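Local coordinates for protein CaaX farnesyltransferase alpha subunit Ram2 (Aspergillus fumigatus, PDB 4L9P) that probably serves, as the alpha subunit paired with beta subunit Ram1, in attaching farnesyl and perhaps geranylgeranyl groups to CAAX proteins, at residues 125-129 with 146-150; 158-164 with 196-202; 182-187 with 202-207. The protein carries 1 engineered substitution. All blocks are in the same frame, centred on the assembly; numbering follows the deposited sequence. Where two conformers were deposited one is given.

Contact 1 (125-129 with 146-150); sequences IWHHR and EQDFL
Glu146 OE2 is gripped by two groups: NE of Arg129 across the contact and the hydroxyl of Tyr166 on helix 161-174. Helices 123-133 and 146-156 carry this pair in the prenyltransferase alpha-subunit repeats, a helical repeat array related to the TPR. Their segments run antiparallel, at 171°, but the axes stay 14.6 Å apart. Long side chains must therefore bridge the gap. Arg129 does so with a chain extended from CG to NE, and Glu146, bent at chi2 (69°), turns its carboxylate to meet it. The grip is side-on and bidentate. Arg129 NE donates to Glu146 OE2 at 2.8 Å in a nearly straight bond to the syn lone pair. Arg129 NH2 reaches Glu146 OE1 at 2.9 Å, also on the syn side but somewhat above the carboxylate plane. Two bonds on separate oxygens fix the rotation of both flat groups. Arg129 NH1 is taken up by Asn113 of helix 105-118, so the buried guanidinium is held from several sides. This network would be expected to keep both residues charged.

Phe149 CD2 lies over one face of the guanidinium, toward its rim, with the planes 15° apart. This atom comes to 3.6 Å from Arg129 NH2. The six-membered part of the Trp126 indole adds apolar contacts. Trp126 CH2 meets the edge of the Phe149 ring, at CE2, and Trp126 CZ3 touches methyl CD2 of Leu150 at 3.7 Å.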
loop_
_atom_site.group_PDB
_atom_site.type_symbol
_atom_site.label_atom_id
_atom_site.label_comp_id
_atom_site.label_asym_id
_atom_site.label_seq_id
_atom_site.Cartn_x
_atom_site.Cartn_y
_atom_site.Cartn_z
ATOM N N ILE A 125 -5.477 -16.364 -5.852
ATOM C CA ILE A 125 -5.782 -16.989 -7.143
ATOM C C ILE A 125 -4.712 -16.622 -8.190
ATOM O O ILE A 125 -4.317 -17.416 -9.055
ATOM C CB ILE A 125 -7.173 -16.425 -7.618
ATOM C CG1 ILE A 125 -8.272 -17.141 -6.834
ATOM C CG2 ILE A 125 -7.396 -16.500 -9.140
ATOM C CD1 ILE A 125 -9.639 -16.354 -6.969
ATOM N N TRP A 126 -4.209 -15.400 -8.113
ATOM C CA TRP A 126 -3.242 -14.904 -9.081
ATOM C C TRP A 126 -1.822 -15.288 -8.734
ATOM O O TRP A 126 -1.015 -15.526 -9.639
ATOM C CB TRP A 126 -3.443 -13.385 -9.335
ATOM C CG TRP A 126 -4.780 -13.249 -10.018
ATOM C CD1 TRP A 126 -6.020 -13.002 -9.452
ATOM C CD2 TRP A 126 -5.023 -13.499 -11.400
ATOM N NE1 TRP A 126 -7.013 -13.156 -10.397
ATOM C CE2 TRP A 126 -6.417 -13.449 -11.608
ATOM C CE3 TRP A 126 -4.182 -13.791 -12.484
ATOM C CZ2 TRP A 126 -6.989 -13.670 -12.874
ATOM C CZ3 TRP A 126 -4.736 -14.007 -13.714
ATOM C CH2 TRP A 126 -6.146 -13.937 -13.918
ATOM N N HIS A 127 -1.516 -15.419 -7.442
ATOM C CA HIS A 127 -0.257 -16.041 -7.041
ATOM C C HIS A 127 -0.232 -17.527 -7.481
ATOM O O HIS A 127 0.757 -17.999 -8.057
ATOM C CB HIS A 127 0.033 -15.920 -5.547
ATOM C CG HIS A 127 1.322 -16.572 -5.197
ATOM N ND1 HIS A 127 2.526 -16.112 -5.679
ATOM C CD2 HIS A 127 1.597 -17.689 -4.476
ATOM C CE1 HIS A 127 3.500 -16.915 -5.266
ATOM N NE2 HIS A 127 2.963 -17.875 -4.525
ATOM N N HIS A 128 -1.344 -18.254 -7.286
ATOM C CA HIS A 128 -1.397 -19.678 -7.636
ATOM C C HIS A 128 -1.176 -19.804 -9.131
ATOM O O HIS A 128 -0.472 -20.716 -9.597
ATOM C CB HIS A 128 -2.768 -20.226 -7.251
ATOM C CG HIS A 128 -2.890 -21.701 -7.404
ATOM N ND1 HIS A 128 -2.234 -22.587 -6.571
ATOM C CD2 HIS A 128 -3.680 -22.435 -8.228
ATOM C CE1 HIS A 128 -2.586 -23.830 -6.913
ATOM N NE2 HIS A 128 -3.466 -23.773 -7.917
ATOM N N ARG A 129 -1.743 -18.909 -9.931
ATOM C CA ARG A 129 -1.563 -18.970 -11.390
ATOM C C ARG A 129 -0.070 -18.860 -11.739
ATOM O O ARG A 129 0.441 -19.595 -12.608
ATOM C CB ARG A 129 -2.358 -17.863 -12.091
ATOM C CG ARG A 129 -2.489 -18.144 -13.599
ATOM C CD ARG A 129 -3.288 -17.018 -14.274
ATOM N NE ARG A 129 -3.782 -17.469 -15.587
ATOM C CZ ARG A 129 -4.927 -18.124 -15.779
ATOM N NH1 ARG A 129 -5.776 -18.337 -14.754
ATOM N NH2 ARG A 129 -5.209 -18.597 -17.017
ATOM N N GLU A 146 -3.996 -17.925 -23.179
ATOM C CA GLU A 146 -3.690 -17.277 -21.880
ATOM C C GLU A 146 -3.929 -15.772 -21.989
ATOM O O GLU A 146 -4.552 -15.159 -21.053
ATOM C CB GLU A 146 -2.213 -17.538 -21.518
ATOM C CG GLU A 146 -1.786 -16.881 -20.192
ATOM C CD GLU A 146 -2.412 -17.506 -18.983
ATOM O OE1 GLU A 146 -3.232 -18.452 -19.085
ATOM O OE2 GLU A 146 -2.168 -17.007 -17.853
ATOM N N GLN A 147 -3.436 -15.082 -23.019
ATOM C CA GLN A 147 -3.671 -13.607 -23.134
ATOM C C GLN A 147 -5.177 -13.316 -23.233
ATOM O O GLN A 147 -5.678 -12.354 -22.607
ATOM C CB GLN A 147 -2.876 -13.031 -24.323
ATOM C CG GLN A 147 -1.368 -13.046 -24.070
ATOM C CD GLN A 147 -0.588 -12.829 -25.330
ATOM O OE1 GLN A 147 -0.932 -13.374 -26.390
ATOM N NE2 GLN A 147 0.473 -12.015 -25.261
ATOM N N ASP A 148 -5.925 -14.146 -23.933
ATOM C CA ASP A 148 -7.365 -13.925 -24.015
ATOM C C ASP A 148 -8.046 -14.062 -22.650
ATOM O O ASP A 148 -8.991 -13.322 -22.364
ATOM C CB ASP A 148 -8.017 -14.970 -24.973
ATOM C CG ASP A 148 -7.868 -14.587 -26.428
ATOM O OD1 ASP A 148 -7.188 -13.611 -26.758
ATOM O OD2 ASP A 148 -8.430 -15.295 -27.268
ATOM N N PHE A 149 -7.598 -15.003 -21.823
ATOM C CA PHE A 149 -8.186 -15.104 -20.499
ATOM C C PHE A 149 -7.915 -13.811 -19.719
ATOM O O PHE A 149 -8.819 -13.296 -18.991
ATOM C CB PHE A 149 -7.647 -16.298 -19.676
ATOM C CG PHE A 149 -8.369 -16.405 -18.372
ATOM C CD1 PHE A 149 -9.716 -16.748 -18.382
ATOM C CD2 PHE A 149 -7.759 -16.069 -17.185
ATOM C CE1 PHE A 149 -10.462 -16.720 -17.209
ATOM C CE2 PHE A 149 -8.483 -16.109 -15.963
ATOM C CZ PHE A 149 -9.836 -16.396 -15.993
ATOM N N LEU A 150 -6.690 -13.272 -19.784
ATOM C CA LEU A 150 -6.416 -12.045 -19.045
ATOM C C LEU A 150 -7.344 -10.938 -19.589
ATOM O O LEU A 150 -7.846 -10.114 -18.778
ATOM C CB LEU A 150 -4.961 -11.618 -19.217
ATOM C CG LEU A 150 -4.006 -12.710 -18.714
ATOM C CD1 LEU A 150 -2.586 -12.149 -18.810
ATOM C CD2 LEU A 150 -4.334 -13.204 -17.306
#

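Contact 2 (158-164 with 196-202); sequences AKSYHVW and NNSAWNH. Engineered in segment 158-164: Ser160 (natural residue Asn). With FII ([(3,7,11-trimethyl-dodeca-2,6,10-trienyloxycarbamoyl)-methyl]-phosphonic acid), chain Q.
The turn 158-160 leads into the start of helix 161-174 and passes beside the start of helix 197-208, with the CA atoms of Lys159 and Ser198 5.7 Å apart. The carbonyl oxygen of Ala158 joins the two segments. It accepts from Trp164 NE1 at 2.8 Å and from Asn196 ND2 at 3.0 Å, and the two donors come from opposite faces of the carbonyl plane. The first bond ties the indole back to its own turn. The second crosses the contact. Asn196 is also the N-cap of helix 197-208: its OD1 accepts from Ala199 N, and weakly from Ser198 N. One amide thus caps a helix and binds the neighbouring turn.

The indole of Trp164 lies against the first two turns of helix 197-208. Ser198 CB sits over the five-membered ring in a CH-pi contact, 3.4 Å from its centroid. Trp164 CH2 packs on CA and CB of Ala199, and CZ3 reaches His202 CB at 3.4 Å. The His202 ring meets the six-membered ring obliquely, planes at 50°. Phe154 stacks on the same indole. One water links Trp164 O to His202 ND1, while NE2 of His202 is bound by Glu182 of helix 180-192. Another water accepts from Lys159 NZ and Asn197 N.

Ser198 OG is hydrogen-bonded to Glu309, and Lys159 NZ to Thr90, both of the beta subunit Ram1. Next to the engineered Ser160, Tyr161 lays a ring face on C30 of the farnesyl analogue FII, and His162 CE1 touches C35. These helix starts in the alpha-subunit repeats thus border the beta subunit and the isoprenoid site of a protein prenyltransferase.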
loop_
_atom_site.group_PDB
_atom_site.type_symbol
_atom_site.label_atom_id
_atom_site.label_comp_id
_atom_site.label_asym_id
_atom_site.label_seq_id
_atom_site.Cartn_x
_atom_site.Cartn_y
_atom_site.Cartn_z
ATOM N N ALA A 158 -10.873 -3.286 -15.698
ATOM C CA ALA A 158 -9.691 -3.000 -16.521
ATOM C C ALA A 158 -8.479 -2.569 -15.721
ATOM O O ALA A 158 -7.393 -2.449 -16.276
ATOM C CB ALA A 158 -9.990 -1.915 -17.566
ATOM N N LYS A 159 -8.644 -2.313 -14.418
ATOM C CA LYS A 159 -7.557 -1.828 -13.580
ATOM C C LYS A 159 -7.200 -2.819 -12.488
ATOM O O LYS A 159 -6.507 -2.481 -11.548
ATOM C CB LYS A 159 -7.958 -0.454 -12.979
ATOM C CG LYS A 159 -8.274 0.585 -14.089
ATOM C CD LYS A 159 -8.605 1.946 -13.479
ATOM C CE LYS A 159 -8.892 2.915 -14.609
ATOM N NZ LYS A 159 -9.072 4.339 -13.987
ATOM N N SER A 160 -7.586 -4.097 -12.646
ATOM C CA SER A 160 -7.354 -5.099 -11.622
ATOM C C SER A 160 -5.884 -5.287 -11.335
ATOM O O SER A 160 -5.121 -5.803 -12.160
ATOM C CB SER A 160 -7.881 -6.417 -12.124
ATOM O OG SER A 160 -7.412 -7.376 -11.220
ATOM N N TYR A 161 -5.450 -4.864 -10.166
ATOM C CA TYR A 161 -4.013 -4.780 -9.894
ATOM C C TYR A 161 -3.383 -6.150 -9.914
ATOM O O TYR A 161 -2.224 -6.289 -10.413
ATOM C CB TYR A 161 -3.808 -4.119 -8.478
ATOM C CG TYR A 161 -2.415 -3.605 -8.245
ATOM C CD1 TYR A 161 -1.399 -4.460 -7.826
ATOM C CD2 TYR A 161 -2.093 -2.246 -8.468
ATOM C CE1 TYR A 161 -0.095 -3.989 -7.586
ATOM C CE2 TYR A 161 -0.814 -1.780 -8.237
ATOM C CZ TYR A 161 0.186 -2.679 -7.822
ATOM O OH TYR A 161 1.473 -2.234 -7.576
ATOM N N HIS A 162 -4.046 -7.168 -9.370
ATOM C CA HIS A 162 -3.385 -8.475 -9.301
ATOM C C HIS A 162 -3.272 -9.105 -10.678
ATOM O O HIS A 162 -2.314 -9.847 -10.923
ATOM C CB HIS A 162 -4.230 -9.384 -8.410
ATOM C CG HIS A 162 -4.329 -8.879 -7.006
ATOM N ND1 HIS A 162 -5.528 -8.530 -6.405
ATOM C CD2 HIS A 162 -3.361 -8.441 -6.182
ATOM C CE1 HIS A 162 -5.281 -8.029 -5.199
ATOM N NE2 HIS A 162 -3.970 -8.022 -5.020
ATOM N N VAL A 163 -4.235 -8.831 -11.571
ATOM C CA VAL A 163 -4.133 -9.383 -12.905
ATOM C C VAL A 163 -3.047 -8.641 -13.661
ATOM O O VAL A 163 -2.296 -9.307 -14.420
ATOM C CB VAL A 163 -5.489 -9.273 -13.655
ATOM C CG1 VAL A 163 -5.364 -9.963 -15.065
ATOM C CG2 VAL A 163 -6.591 -9.943 -12.810
ATOM N N TRP A 164 -2.912 -7.311 -13.561
ATOM C CA TRP A 164 -1.785 -6.663 -14.182
ATOM C C TRP A 164 -0.455 -7.145 -13.627
ATOM O O TRP A 164 0.498 -7.309 -14.410
ATOM C CB TRP A 164 -1.886 -5.115 -13.996
ATOM C CG TRP A 164 -2.929 -4.487 -14.914
ATOM C CD1 TRP A 164 -4.191 -3.991 -14.554
ATOM C CD2 TRP A 164 -2.810 -4.333 -16.329
ATOM N NE1 TRP A 164 -4.813 -3.499 -15.688
ATOM C CE2 TRP A 164 -3.995 -3.693 -16.783
ATOM C CE3 TRP A 164 -1.791 -4.640 -17.274
ATOM C CZ2 TRP A 164 -4.178 -3.318 -18.138
ATOM C CZ3 TRP A 164 -1.993 -4.318 -18.607
ATOM C CH2 TRP A 164 -3.187 -3.655 -19.055
ATOM N N ASN A 196 -6.782 4.788 -18.454
ATOM C CA ASN A 196 -6.410 3.576 -17.705
ATOM C C ASN A 196 -4.925 3.533 -17.410
ATOM O O ASN A 196 -4.124 3.123 -18.225
ATOM C CB ASN A 196 -6.852 2.320 -18.457
ATOM C CG ASN A 196 -6.600 1.068 -17.675
ATOM O OD1 ASN A 196 -5.826 1.071 -16.719
ATOM N ND2 ASN A 196 -7.213 -0.026 -18.089
ATOM N N ASN A 197 -4.581 4.023 -16.200
ATOM C CA ASN A 197 -3.182 4.117 -15.860
ATOM C C ASN A 197 -2.518 2.774 -15.774
ATOM O O ASN A 197 -1.297 2.697 -15.992
ATOM C CB ASN A 197 -3.011 4.835 -14.491
ATOM C CG ASN A 197 -1.596 5.275 -14.288
ATOM O OD1 ASN A 197 -1.117 6.208 -14.998
ATOM N ND2 ASN A 197 -0.890 4.657 -13.313
ATOM N N SER A 198 -3.277 1.709 -15.467
ATOM C CA SER A 198 -2.637 0.365 -15.394
ATOM C C SER A 198 -2.125 -0.043 -16.773
ATOM O O SER A 198 -1.046 -0.657 -16.933
ATOM C CB SER A 198 -3.665 -0.685 -14.952
ATOM O OG SER A 198 -4.176 -0.288 -13.664
ATOM N N ALA A 199 -2.876 0.332 -17.813
ATOM C CA ALA A 199 -2.435 0.008 -19.181
ATOM C C ALA A 199 -1.191 0.839 -19.588
ATOM O O ALA A 199 -0.277 0.324 -20.253
ATOM C CB ALA A 199 -3.604 0.189 -20.146
ATOM N N TRP A 200 -1.166 2.124 -19.188
ATOM C CA TRP A 200 0.026 2.936 -19.429
ATOM C C TRP A 200 1.237 2.348 -18.714
ATOM O O TRP A 200 2.330 2.326 -19.285
ATOM C CB TRP A 200 -0.194 4.384 -18.964
ATOM C CG TRP A 200 -1.059 5.157 -19.900
ATOM C CD1 TRP A 200 -2.408 5.438 -19.741
ATOM C CD2 TRP A 200 -0.652 5.766 -21.144
ATOM N NE1 TRP A 200 -2.850 6.202 -20.815
ATOM C CE2 TRP A 200 -1.799 6.397 -21.694
ATOM C CE3 TRP A 200 0.564 5.808 -21.850
ATOM C CZ2 TRP A 200 -1.767 7.082 -22.932
ATOM C CZ3 TRP A 200 0.593 6.509 -23.084
ATOM C CH2 TRP A 200 -0.553 7.156 -23.581
ATOM N N ASN A 201 1.056 1.871 -17.470
ATOM C CA ASN A 201 2.172 1.308 -16.737
ATOM C C ASN A 201 2.730 0.064 -17.430
ATOM O O ASN A 201 3.947 -0.135 -17.487
ATOM C CB ASN A 201 1.728 1.051 -15.269
ATOM C CG ASN A 201 2.852 0.437 -14.462
ATOM O OD1 ASN A 201 3.794 1.148 -14.081
ATOM N ND2 ASN A 201 2.853 -0.900 -14.310
ATOM N N HIS A 202 1.809 -0.781 -17.914
ATOM C CA HIS A 202 2.263 -2.003 -18.628
ATOM C C HIS A 202 2.931 -1.583 -19.919
ATOM O O HIS A 202 3.945 -2.200 -20.324
ATOM C CB HIS A 202 1.050 -2.881 -18.899
ATOM C CG HIS A 202 1.423 -4.276 -19.340
ATOM N ND1 HIS A 202 1.918 -5.200 -18.445
ATOM C CD2 HIS A 202 1.336 -4.905 -20.545
ATOM C CE1 HIS A 202 2.143 -6.332 -19.080
ATOM N NE2 HIS A 202 1.821 -6.167 -20.357
HETATM C C1 FII Q . 0.863 -3.665 5.678
HETATM C C2 FII Q . -0.063 -4.008 4.542
HETATM C C6 FII Q . -0.541 -5.398 4.512
HETATM C C10 FII Q . -0.097 -3.101 3.381
HETATM C C11 FII Q . -0.916 -3.366 2.119
HETATM C C12 FII Q . -2.221 -2.523 2.230
HETATM C C15 FII Q . -2.989 -2.249 0.940
HETATM C C18 FII Q . -4.274 -1.432 0.994
HETATM C C22 FII Q . -2.680 -3.168 -0.199
HETATM C C23 FII Q . -3.151 -2.668 -1.556
HETATM C C24 FII Q . -3.053 -3.717 -2.597
HETATM C C27 FII Q . -3.911 -3.375 -3.773
HETATM C C30 FII Q . -3.225 -2.554 -4.850
HETATM C C34 FII Q . -4.981 -4.357 -4.066
HETATM C C35 FII Q . -5.769 -4.344 -5.360
HETATM O O36 FII Q . -7.126 -4.018 -5.124
HETATM N N42 FII Q . -7.352 -2.840 -4.466
HETATM C C43 FII Q . -7.730 -1.806 -5.336
HETATM O O44 FII Q . -7.807 -1.905 -6.570
HETATM C C45 FII Q . -8.067 -0.514 -4.606
HETATM P P46 FII Q . -7.644 1.032 -5.566
HETATM O O49 FII Q . -6.268 0.829 -6.078
HETATM O O50 FII Q . -8.702 1.234 -6.606
HETATM O O51 FII Q . -7.713 2.112 -4.466
HETATM O O HOH W 1 -6.200 4.431 -13.621
HETATM O O HOH W 2 2.006 -4.800 -15.579
#

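Contact 3 (182-187 with 202-207); sequences EIQDVE and HRYMLR
Two torsions set up the meeting of Glu182 and His202: the Glu182 chain folds at chi2 (-55°), and the His202 ring stands anti to its main-chain nitrogen (chi1 -167°). Helices 180-192 and 197-208 form an antiparallel helical hairpin within one prenyltransferase alpha-subunit repeat. The segments cross at -157° with axes 10.2 Å apart. His202 NE2 donates to Glu182 OE1 at 2.9 Å, with the oxygen near the ring plane and the nitrogen nearly in line with the C-O bond. The other carboxylate oxygen, OE2, binds Gln147 and Arg167. These partners fix the buried carboxylate, and the acceptor at NE2 would steady the imidazole.

Between the polar ends lies an apolar strip. Leu206 CD2 packs on Glu182 CB at 3.6 Å, and its CD1 methyl faces Ile183 CD1 and Val186 CG2. Val186 CG2 also meets the His202 ring at its edge, 3.7 Å from CD2, while CG1 rests against Arg203 CB.

On the far side of this strip, Arg203 is stretched from CG to NE and brings its guanidinium to Glu187. The carboxylate and guanidinium are nearly coplanar. Arg203 NH1 donates to the anti lone pair of Glu187 OE2 at 2.9 Å; the second bond to this oxygen, from NH2, is weak. Glu244 of helix 238-254 takes NE of both Arg203 and Arg207, joining the hairpin to the following helix. Ile183 packs against both arginines. Its CD1 lies over a face of each guanidinium, and its CG1 approaches Arg207 NH2 at 3.6 Å.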
loop_
_atom_site.group_PDB
_atom_site.type_symbol
_atom_site.label_atom_id
_atom_site.label_comp_id
_atom_site.label_asym_id
_atom_site.label_seq_id
_atom_site.Cartn_x
_atom_site.Cartn_y
_atom_site.Cartn_z
ATOM N N GLU A 182 0.754 -8.084 -26.654
ATOM C CA GLU A 182 0.922 -7.278 -25.430
ATOM C C GLU A 182 0.640 -5.827 -25.763
ATOM O O GLU A 182 -0.157 -5.174 -25.045
ATOM C CB GLU A 182 2.342 -7.456 -24.875
ATOM C CG GLU A 182 2.558 -8.841 -24.216
ATOM C CD GLU A 182 1.541 -9.141 -23.124
ATOM O OE1 GLU A 182 1.342 -8.244 -22.266
ATOM O OE2 GLU A 182 0.905 -10.210 -23.100
ATOM N N ILE A 183 1.246 -5.281 -26.796
ATOM C CA ILE A 183 0.941 -3.913 -27.191
ATOM C C ILE A 183 -0.486 -3.775 -27.694
ATOM O O ILE A 183 -1.152 -2.780 -27.384
ATOM C CB ILE A 183 2.007 -3.360 -28.141
ATOM C CG1 ILE A 183 1.963 -1.865 -28.174
ATOM C CG2 ILE A 183 1.936 -3.991 -29.564
ATOM C CD1 ILE A 183 2.602 -1.267 -26.791
ATOM N N GLN A 184 -0.981 -4.748 -28.466
ATOM C CA GLN A 184 -2.338 -4.616 -28.976
ATOM C C GLN A 184 -3.346 -4.613 -27.839
ATOM O O GLN A 184 -4.335 -3.828 -27.884
ATOM C CB GLN A 184 -2.646 -5.798 -29.908
ATOM C CG GLN A 184 -4.102 -5.881 -30.357
ATOM C CD GLN A 184 -4.310 -7.100 -31.248
ATOM O OE1 GLN A 184 -3.456 -7.410 -32.118
ATOM N NE2 GLN A 184 -5.385 -7.844 -30.978
ATOM N N ASP A 185 -3.139 -5.441 -26.805
ATOM C CA ASP A 185 -4.117 -5.461 -25.698
ATOM C C ASP A 185 -4.037 -4.156 -24.887
ATOM O O ASP A 185 -5.082 -3.628 -24.505
ATOM C CB ASP A 185 -3.874 -6.697 -24.812
ATOM C CG ASP A 185 -4.295 -7.991 -25.486
ATOM O OD1 ASP A 185 -4.833 -7.969 -26.643
ATOM O OD2 ASP A 185 -4.083 -9.039 -24.860
ATOM N N VAL A 186 -2.823 -3.625 -24.693
ATOM C CA VAL A 186 -2.728 -2.305 -24.048
ATOM C C VAL A 186 -3.455 -1.256 -24.888
ATOM O O VAL A 186 -4.225 -0.462 -24.333
ATOM C CB VAL A 186 -1.221 -1.940 -23.916
ATOM C CG1 VAL A 186 -1.008 -0.407 -23.815
ATOM C CG2 VAL A 186 -0.595 -2.652 -22.760
ATOM N N GLU A 187 -3.276 -1.275 -26.215
ATOM C CA GLU A 187 -3.932 -0.283 -27.062
ATOM C C GLU A 187 -5.451 -0.445 -27.083
ATOM O O GLU A 187 -6.183 0.550 -27.156
ATOM C CB GLU A 187 -3.285 -0.251 -28.482
ATOM C CG GLU A 187 -1.858 0.365 -28.284
ATOM C CD GLU A 187 -1.076 0.571 -29.507
ATOM O OE1 GLU A 187 -1.500 0.035 -30.563
ATOM O OE2 GLU A 187 -0.014 1.221 -29.394
ATOM N N HIS A 202 1.809 -0.781 -17.914
ATOM C CA HIS A 202 2.263 -2.003 -18.628
ATOM C C HIS A 202 2.931 -1.583 -19.919
ATOM O O HIS A 202 3.945 -2.200 -20.324
ATOM C CB HIS A 202 1.050 -2.881 -18.899
ATOM C CG HIS A 202 1.423 -4.276 -19.340
ATOM N ND1 HIS A 202 1.918 -5.200 -18.445
ATOM C CD2 HIS A 202 1.336 -4.905 -20.545
ATOM C CE1 HIS A 202 2.143 -6.332 -19.080
ATOM N NE2 HIS A 202 1.821 -6.167 -20.357
ATOM N N ARG A 203 2.459 -0.524 -20.579
ATOM C CA ARG A 203 3.111 -0.042 -21.830
ATOM C C ARG A 203 4.567 0.338 -21.536
ATOM O O ARG A 203 5.464 0.027 -22.329
ATOM C CB ARG A 203 2.380 1.186 -22.396
ATOM C CG ARG A 203 2.892 1.507 -23.832
ATOM C CD ARG A 203 2.184 2.807 -24.375
ATOM N NE ARG A 203 2.668 2.969 -25.734
ATOM C CZ ARG A 203 2.055 2.530 -26.827
ATOM N NH1 ARG A 203 0.813 1.999 -26.771
ATOM N NH2 ARG A 203 2.700 2.627 -27.992
ATOM N N TYR A 204 4.780 1.025 -20.414
ATOM C CA TYR A 204 6.152 1.410 -20.082
ATOM C C TYR A 204 7.040 0.141 -19.913
ATOM O O TYR A 204 8.175 0.074 -20.412
ATOM C CB TYR A 204 6.189 2.256 -18.791
ATOM C CG TYR A 204 7.621 2.689 -18.509
ATOM C CD1 TYR A 204 8.515 1.874 -17.770
ATOM C CD2 TYR A 204 8.087 3.946 -18.949
ATOM C CE1 TYR A 204 9.837 2.271 -17.529
ATOM C CE2 TYR A 204 9.398 4.364 -18.693
ATOM C CZ TYR A 204 10.277 3.498 -18.011
ATOM O OH TYR A 204 11.591 3.885 -17.784
ATOM N N MET A 205 6.536 -0.873 -19.243
ATOM C CA MET A 205 7.311 -2.093 -19.115
ATOM C C MET A 205 7.644 -2.689 -20.493
ATOM O O MET A 205 8.806 -3.088 -20.767
ATOM C CB MET A 205 6.520 -3.095 -18.344
ATOM C CG MET A 205 7.322 -4.361 -18.064
ATOM S SD MET A 205 6.573 -5.781 -18.806
ATOM C CE MET A 205 5.025 -5.351 -19.323
ATOM N N LEU A 206 6.645 -2.740 -21.380
ATOM C CA LEU A 206 6.884 -3.385 -22.695
ATOM C C LEU A 206 7.932 -2.606 -23.441
ATOM O O LEU A 206 8.761 -3.216 -24.137
ATOM C CB LEU A 206 5.590 -3.353 -23.520
ATOM C CG LEU A 206 4.447 -4.213 -22.977
ATOM C CD1 LEU A 206 3.193 -4.018 -23.835
ATOM C CD2 LEU A 206 4.822 -5.712 -22.887
ATOM N N ARG A 207 7.894 -1.280 -23.377
ATOM C CA ARG A 207 8.770 -0.470 -24.232
ATOM C C ARG A 207 10.123 -0.124 -23.616
ATOM O O ARG A 207 11.135 -0.061 -24.348
ATOM C CB ARG A 207 8.059 0.809 -24.655
ATOM C CG ARG A 207 6.812 0.560 -25.551
ATOM C CD ARG A 207 7.256 0.077 -26.897
ATOM N NE ARG A 207 6.230 0.235 -27.915
ATOM C CZ ARG A 207 5.862 -0.754 -28.731
ATOM N NH1 ARG A 207 6.357 -1.994 -28.536
ATOM N NH2 ARG A 207 4.962 -0.512 -29.679
#

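How the contacts relate
All three contacts lie in the helical repeats; contact 1 is wholly buried, while contacts 2 and 3 each have some partly exposed residues. Contact 1 joins widely spaced helices through long side chains and a bidentate salt bridge. Contact 2 works at helix starts, with carbonyl and capping bonds, and sits nearest the beta subunit and ligand. Contact 3 packs neighbouring helices more closely through aliphatic groups flanked by polar pairs. Contacts 2 and 3 share helix 197-208 and His202, which meets an indole in contact 2 and a carboxylate in contact 3. Val163 of contact 2 packs on Trp126 and Leu150 of contact 1, and Gln147 of contact 1 probably hydrogen-bonds Glu182 of contact 3.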